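Local coordinates for Low molecular weight phosphotyrosine protein phosphatase 1 (PDB 7CUY), which probably removes phosphate from tyrosine-phosphorylated proteins and hydrolyses small aryl and acyl phosphates as a cytoplasmic acid phosphatase, at residues K4-C9 / S79-I84; F85-D90 / L108-F113. All coordinates share one frame; numbering follows the deposited sequence.

Contact 1: K4-C9 / S79-I84; sequences KVLMIC and SEFDYI
Leu6 presses its CB over one face of the Phe81 ring, 3.7 Å from the ring centroid and only 16° off the normal, a CH-pi contact at the tight heart of this meeting between strand 3-9 and the turn leading into strand 83-86. Because CG of Leu6 lies anti to its backbone N (chi1 -176°), both methyls also reach the ring, CD2 coming to 3.9 Å from Phe81 CD1. A branched aliphatic chain suits the place, since it can spread three carbons across an aromatic face. The opposite face carries Glu80 CG. Further along, Ile8 CG1 packs 3.6 Å from Ile84 CG2, so two beta-branched side chains, well suited to strands, continue the apolar packing on the face that holds Leu6; on the other face Val5 CG2 touches the Tyr83 ring at CD2, 3.9 Å away.

The backbones run parallel, Val5 pairing with Tyr83 and Leu6 with Ile84. Leu6 N donates to Tyr83 O at 2.9 Å, while Lys4 O accepts two N-H groups, Tyr83 N nearly in line with the carbonyl and Asp82 N tilted from its plane.

Toward solvent the contact changes character. Asp82 reaches back to Lys4 N with the anti lone pair of OD2, a short bond of 2.6 Å. Lys4 lays its CD 3.8 Å from Glu80 OE2, yet NZ stops 4.4 Å from that oxygen, too far for a salt bridge; the long lysine chain contributes mainly its methylenes, CB among them beside the Phe81 ring.

The chemistry is therefore divided: apolar packing and directional backbone bonds fix the register, the Asp82 carboxylate, placed just after helix 77-80, gives the backbone N-H of Lys4 an acceptor, and the Lys4-Glu80 charges probably add only diffuse attraction at the solvent side.

Contact 2: F85-D90 / L108-F113; sequences FGMDED and LMLGDF
Phe85 and Gly86 lie parallel to Leu108 and Met109, with Gly86 N donating to Leu108 O at 2.9 Å and Gly86 O receiving Leu110 N at 3.0 Å in an almost straight bond (172°). Gly86 takes part through backbone alone. Just beyond, a water continues the link, donating to Met87 O and accepting from Gly111 N.

The Phe85 ring packs against segment 108-113: Leu110 CD1 sits over its face, 4.2 Å from the centroid, Leu108 CB lies 3.7 Å from Phe85 CE1, and Phe113 CE2 comes to its edge. Leu110 is brought there by its first torsion, which holds CG anti to the backbone N (chi1 -180°). An alanine at Phe85 is likely to open a gap among Leu108, Leu110 and Phe113, leaving the Leu110 methyl without its aromatic face. Met109, long and flexible, instead extends along the turn after strand 83-86, its CG near Gly86 O and its SD 3.9 Å from Asp88 C.

Asp88 is the N-cap of helix 89-98: OD1 accepts from Asn91 N, while OD2 forms a salt bridge with Arg15, probably an active-site residue. The arrangement is that of a beta-alpha-beta crossover, strand 83-86, helix 89-98 and strand 106-109, whose first strand ends, as is common in parallel alpha/beta folds, in a turn beside the probable catalytic site.

How the contacts relate
The two contacts, centres about 12 Å apart, follow one another through the same four-stranded parallel sheet, ordered 35-41, 3-9, 83-86, 106-109. Strand 83-86 belongs to both: contact 1 joins its beginning to strand 3-9, contact 2 its end to strand 106-109. The chain completes contact 1 before it reaches the segments of contact 2. They also touch directly, through probable backbone hydrogen bonds from Ile8 N to Phe85 O and from Leu108 N to Ile84 O. Together they lock three strands side by side. At the carboxyl end of strand 3-9 lies Cys9, the probable nucleophile, with Met87 of contact 2 packed against it, so this end of the sheet probably helps to place the reaction centre.

Contact 1: K4-C9 / S79-I84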
loop_
_atom_site.group_PDB
_atom_site.type_symbol
_atom_site.label_atom_id
_atom_site.label_comp_id
_atom_site.label_asym_id
_atom_site.label_seq_id
_atom_site.Cartn_x
_atom_site.Cartn_y
_atom_site.Cartn_z
ATOM N N LYS A 4 -12.404 5.134 1.543
ATOM C CA LYS A 4 -11.557 4.665 0.458
ATOM C C LYS A 4 -10.092 4.856 0.824
ATOM O O LYS A 4 -9.695 5.951 1.224
ATOM C CB LYS A 4 -11.908 5.386 -0.839
ATOM C CG LYS A 4 -13.263 4.949 -1.407
ATOM C CD LYS A 4 -13.535 5.554 -2.773
ATOM C CE LYS A 4 -14.927 5.180 -3.304
ATOM N NZ LYS A 4 -15.770 6.376 -3.625
ATOM N N VAL A 5 -9.298 3.787 0.668
ATOM C CA VAL A 5 -7.872 3.753 1.003
ATOM C C VAL A 5 -7.093 3.441 -0.270
ATOM O O VAL A 5 -7.466 2.525 -1.012
ATOM C CB VAL A 5 -7.566 2.690 2.081
ATOM C CG1 VAL A 5 -6.054 2.468 2.222
ATOM C CG2 VAL A 5 -8.146 3.089 3.432
ATOM N N LEU A 6 -6.007 4.177 -0.513
ATOM C CA LEU A 6 -5.154 3.988 -1.691
ATOM C C LEU A 6 -3.720 3.737 -1.252
ATOM O O LEU A 6 -3.120 4.588 -0.586
ATOM C CB LEU A 6 -5.213 5.214 -2.607
ATOM C CG LEU A 6 -4.448 5.135 -3.938
ATOM C CD1 LEU A 6 -5.030 4.038 -4.860
ATOM C CD2 LEU A 6 -4.430 6.487 -4.648
ATOM N N MET A 7 -3.162 2.580 -1.608
ATOM C CA MET A 7 -1.756 2.301 -1.306
ATOM C C MET A 7 -0.864 2.702 -2.476
ATOM O O MET A 7 -1.121 2.306 -3.609
ATOM C CB MET A 7 -1.538 0.821 -0.993
ATOM C CG MET A 7 -2.439 0.291 0.100
ATOM S SD MET A 7 -2.057 0.996 1.701
ATOM C CE MET A 7 -3.026 -0.101 2.785
ATOM N N ILE A 8 0.213 3.441 -2.193
ATOM C CA ILE A 8 1.109 3.986 -3.212
ATOM C C ILE A 8 2.522 3.494 -2.934
ATOM O O ILE A 8 2.994 3.556 -1.789
ATOM C CB ILE A 8 1.102 5.535 -3.196
ATOM C CG1 ILE A 8 -0.283 6.097 -3.513
ATOM C CG2 ILE A 8 2.164 6.108 -4.113
ATOM C CD1 ILE A 8 -0.882 5.533 -4.774
ATOM N N CYS A 9 3.218 3.056 -3.975
ATOM C CA CYS A 9 4.669 2.960 -3.889
ATOM C C CYS A 9 5.240 3.497 -5.200
ATOM O O CYS A 9 4.521 4.095 -6.012
ATOM C CB CYS A 9 5.120 1.533 -3.566
ATOM S SG CYS A 9 4.750 0.300 -4.834
ATOM N N SER A 79 -8.869 13.590 -4.455
ATOM C CA SER A 79 -10.248 13.922 -4.112
ATOM C C SER A 79 -11.133 12.701 -3.912
ATOM O O SER A 79 -12.185 12.819 -3.274
ATOM C CB SER A 79 -10.888 14.794 -5.199
ATOM O OG SER A 79 -10.217 16.030 -5.344
ATOM N N GLU A 80 -10.748 11.538 -4.444
ATOM C CA GLU A 80 -11.568 10.347 -4.276
ATOM C C GLU A 80 -11.256 9.577 -2.991
ATOM O O GLU A 80 -12.171 9.033 -2.356
ATOM C CB GLU A 80 -11.410 9.420 -5.486
ATOM C CG GLU A 80 -12.276 8.144 -5.365
ATOM C CD GLU A 80 -12.180 7.205 -6.576
ATOM O OE1 GLU A 80 -11.919 7.695 -7.701
ATOM O OE2 GLU A 80 -12.396 5.985 -6.392
ATOM N N PHE A 81 -9.990 9.500 -2.584
ATOM C CA PHE A 81 -9.623 8.637 -1.467
ATOM C C PHE A 81 -9.536 9.421 -0.164
ATOM O O PHE A 81 -9.090 10.570 -0.137
ATOM C CB PHE A 81 -8.306 7.907 -1.756
ATOM C CG PHE A 81 -8.429 6.916 -2.867
ATOM C CD1 PHE A 81 -8.232 7.302 -4.177
ATOM C CD2 PHE A 81 -8.805 5.605 -2.606
ATOM C CE1 PHE A 81 -8.374 6.388 -5.212
ATOM C CE2 PHE A 81 -8.958 4.681 -3.631
ATOM C CZ PHE A 81 -8.743 5.069 -4.936
ATOM N N ASP A 82 -9.976 8.781 0.920
ATOM C CA ASP A 82 -9.881 9.369 2.245
ATOM C C ASP A 82 -8.480 9.260 2.808
ATOM O O ASP A 82 -8.038 10.152 3.540
ATOM C CB ASP A 82 -10.865 8.678 3.177
ATOM C CG ASP A 82 -12.265 8.709 2.639
ATOM O OD1 ASP A 82 -12.921 9.763 2.795
ATOM O OD2 ASP A 82 -12.689 7.701 2.025
ATOM N N TYR A 83 -7.774 8.191 2.461
ATOM C CA TYR A 83 -6.448 7.892 2.969
ATOM C C TYR A 83 -5.568 7.482 1.807
ATOM O O TYR A 83 -5.942 6.600 1.034
ATOM C CB TYR A 83 -6.507 6.760 3.996
ATOM C CG TYR A 83 -7.464 7.060 5.121
ATOM C CD1 TYR A 83 -7.101 7.930 6.144
ATOM C CD2 TYR A 83 -8.727 6.482 5.157
ATOM C CE1 TYR A 83 -7.982 8.218 7.188
ATOM C CE2 TYR A 83 -9.618 6.760 6.177
ATOM C CZ TYR A 83 -9.238 7.627 7.200
ATOM O OH TYR A 83 -10.119 7.899 8.224
ATOM N N ILE A 84 -4.406 8.113 1.679
ATOM C CA ILE A 84 -3.392 7.704 0.715
ATOM C C ILE A 84 -2.105 7.407 1.476
ATOM O O ILE A 84 -1.632 8.250 2.240
ATOM C CB ILE A 84 -3.168 8.786 -0.356
ATOM C CG1 ILE A 84 -4.496 9.099 -1.059
ATOM C CG2 ILE A 84 -2.154 8.309 -1.352
ATOM C CD1 ILE A 84 -4.380 9.966 -2.280
#

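Contact 2: F85-D90 / L108-F113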
loop_
_atom_site.group_PDB
_atom_site.type_symbol
_atom_site.label_atom_id
_atom_site.label_comp_id
_atom_site.label_asym_id
_atom_site.label_seq_id
_atom_site.Cartn_x
_atom_site.Cartn_y
_atom_site.Cartn_z
ATOM N N PHE A 85 -1.550 6.215 1.271
ATOM C CA PHE A 85 -0.398 5.708 2.011
ATOM C C PHE A 85 0.834 5.605 1.118
ATOM O O PHE A 85 0.792 4.949 0.074
ATOM C CB PHE A 85 -0.675 4.310 2.586
ATOM C CG PHE A 85 -1.593 4.290 3.782
ATOM C CD1 PHE A 85 -1.108 4.549 5.051
ATOM C CD2 PHE A 85 -2.926 3.975 3.638
ATOM C CE1 PHE A 85 -1.954 4.498 6.160
ATOM C CE2 PHE A 85 -3.774 3.940 4.732
ATOM C CZ PHE A 85 -3.289 4.200 5.994
ATOM N N GLY A 86 1.961 6.202 1.564
ATOM C CA GLY A 86 3.246 5.886 0.980
ATOM C C GLY A 86 3.934 4.782 1.759
ATOM O O GLY A 86 3.561 4.461 2.880
ATOM N N MET A 87 4.960 4.198 1.153
ATOM C CA MET A 87 5.715 3.145 1.816
ATOM C C MET A 87 6.993 3.639 2.490
ATOM O O MET A 87 7.410 3.053 3.498
ATOM C CB MET A 87 6.069 2.041 0.816
ATOM C CG MET A 87 4.856 1.452 0.098
ATOM S SD MET A 87 3.741 0.562 1.206
ATOM C CE MET A 87 2.224 1.444 0.962
ATOM N N ASP A 88 7.631 4.682 1.952
ATOM C CA ASP A 88 8.899 5.177 2.479
ATOM C C ASP A 88 8.926 6.699 2.351
ATOM O O ASP A 88 7.992 7.315 1.836
ATOM C CB ASP A 88 10.089 4.503 1.770
ATOM C CG ASP A 88 10.138 4.794 0.297
ATOM O OD1 ASP A 88 9.470 5.747 -0.142
ATOM O OD2 ASP A 88 10.845 4.061 -0.440
ATOM N N GLU A 89 10.013 7.313 2.821
ATOM C CA GLU A 89 10.060 8.770 2.870
ATOM C C GLU A 89 10.075 9.402 1.477
ATOM O O GLU A 89 9.529 10.500 1.301
ATOM C CB GLU A 89 11.277 9.238 3.680
ATOM C CG GLU A 89 12.603 8.587 3.275
ATOM C CD GLU A 89 12.855 7.228 3.943
ATOM O OE1 GLU A 89 12.451 6.188 3.367
ATOM O OE2 GLU A 89 13.474 7.210 5.044
ATOM N N ASP A 90 10.701 8.746 0.492
ATOM C CA ASP A 90 10.647 9.221 -0.894
ATOM C C ASP A 90 9.209 9.249 -1.415
ATOM O O ASP A 90 8.794 10.213 -2.069
ATOM C CB ASP A 90 11.508 8.324 -1.796
ATOM C CG ASP A 90 13.013 8.577 -1.654
ATOM O OD1 ASP A 90 13.422 9.609 -1.072
ATOM O OD2 ASP A 90 13.794 7.727 -2.149
ATOM N N LEU A 108 -0.528 9.586 4.558
ATOM C CA LEU A 108 0.078 8.894 5.681
ATOM C C LEU A 108 1.164 7.971 5.162
ATOM O O LEU A 108 1.162 7.566 4.003
ATOM C CB LEU A 108 -0.978 8.094 6.480
ATOM C CG LEU A 108 -2.156 8.957 6.962
ATOM C CD1 LEU A 108 -3.300 8.087 7.421
ATOM C CD2 LEU A 108 -1.717 9.949 8.064
ATOM N N MET A 109 2.099 7.637 6.024
ATOM C CA MET A 109 3.064 6.605 5.703
ATOM C C MET A 109 2.640 5.337 6.434
ATOM O O MET A 109 2.381 5.376 7.643
ATOM C CB MET A 109 4.478 7.037 6.098
ATOM C CG MET A 109 5.504 6.166 5.436
ATOM S SD MET A 109 7.187 6.649 5.789
ATOM C CE MET A 109 7.314 6.101 7.495
ATOM N N LEU A 110 2.513 4.227 5.691
ATOM C CA LEU A 110 1.858 3.044 6.258
ATOM C C LEU A 110 2.560 2.571 7.533
ATOM O O LEU A 110 1.903 2.204 8.516
ATOM C CB LEU A 110 1.797 1.923 5.215
ATOM C CG LEU A 110 1.115 0.626 5.696
ATOM C CD1 LEU A 110 -0.244 0.916 6.263
ATOM C CD2 LEU A 110 0.995 -0.392 4.574
ATOM N N GLY A 111 3.893 2.611 7.556
ATOM C CA GLY A 111 4.613 2.080 8.695
ATOM C C GLY A 111 4.546 2.938 9.949
ATOM O O GLY A 111 5.049 2.508 10.989
ATOM N N ASP A 112 3.958 4.132 9.882
ATOM C CA ASP A 112 3.738 4.876 11.121
ATOM C C ASP A 112 2.661 4.228 11.996
ATOM O O ASP A 112 2.404 4.703 13.112
ATOM C CB ASP A 112 3.370 6.335 10.818
ATOM C CG ASP A 112 4.598 7.200 10.476
ATOM O OD1 ASP A 112 5.736 6.771 10.749
ATOM O OD2 ASP A 112 4.420 8.320 9.939
ATOM N N PHE A 113 2.031 3.151 11.528
ATOM C CA PHE A 113 1.038 2.431 12.308
ATOM C C PHE A 113 1.598 1.065 12.669
ATOM O O PHE A 113 2.191 0.392 11.820
ATOM C CB PHE A 113 -0.285 2.333 11.539
ATOM C CG PHE A 113 -0.924 3.669 11.321
ATOM C CD1 PHE A 113 -1.798 4.192 12.261
ATOM C CD2 PHE A 113 -0.575 4.448 10.225
ATOM C CE1 PHE A 113 -2.361 5.449 12.086
ATOM C CE2 PHE A 113 -1.125 5.706 10.038
ATOM C CZ PHE A 113 -2.018 6.213 10.962
HETATM O O HOH W 1 6.077 2.840 5.734
#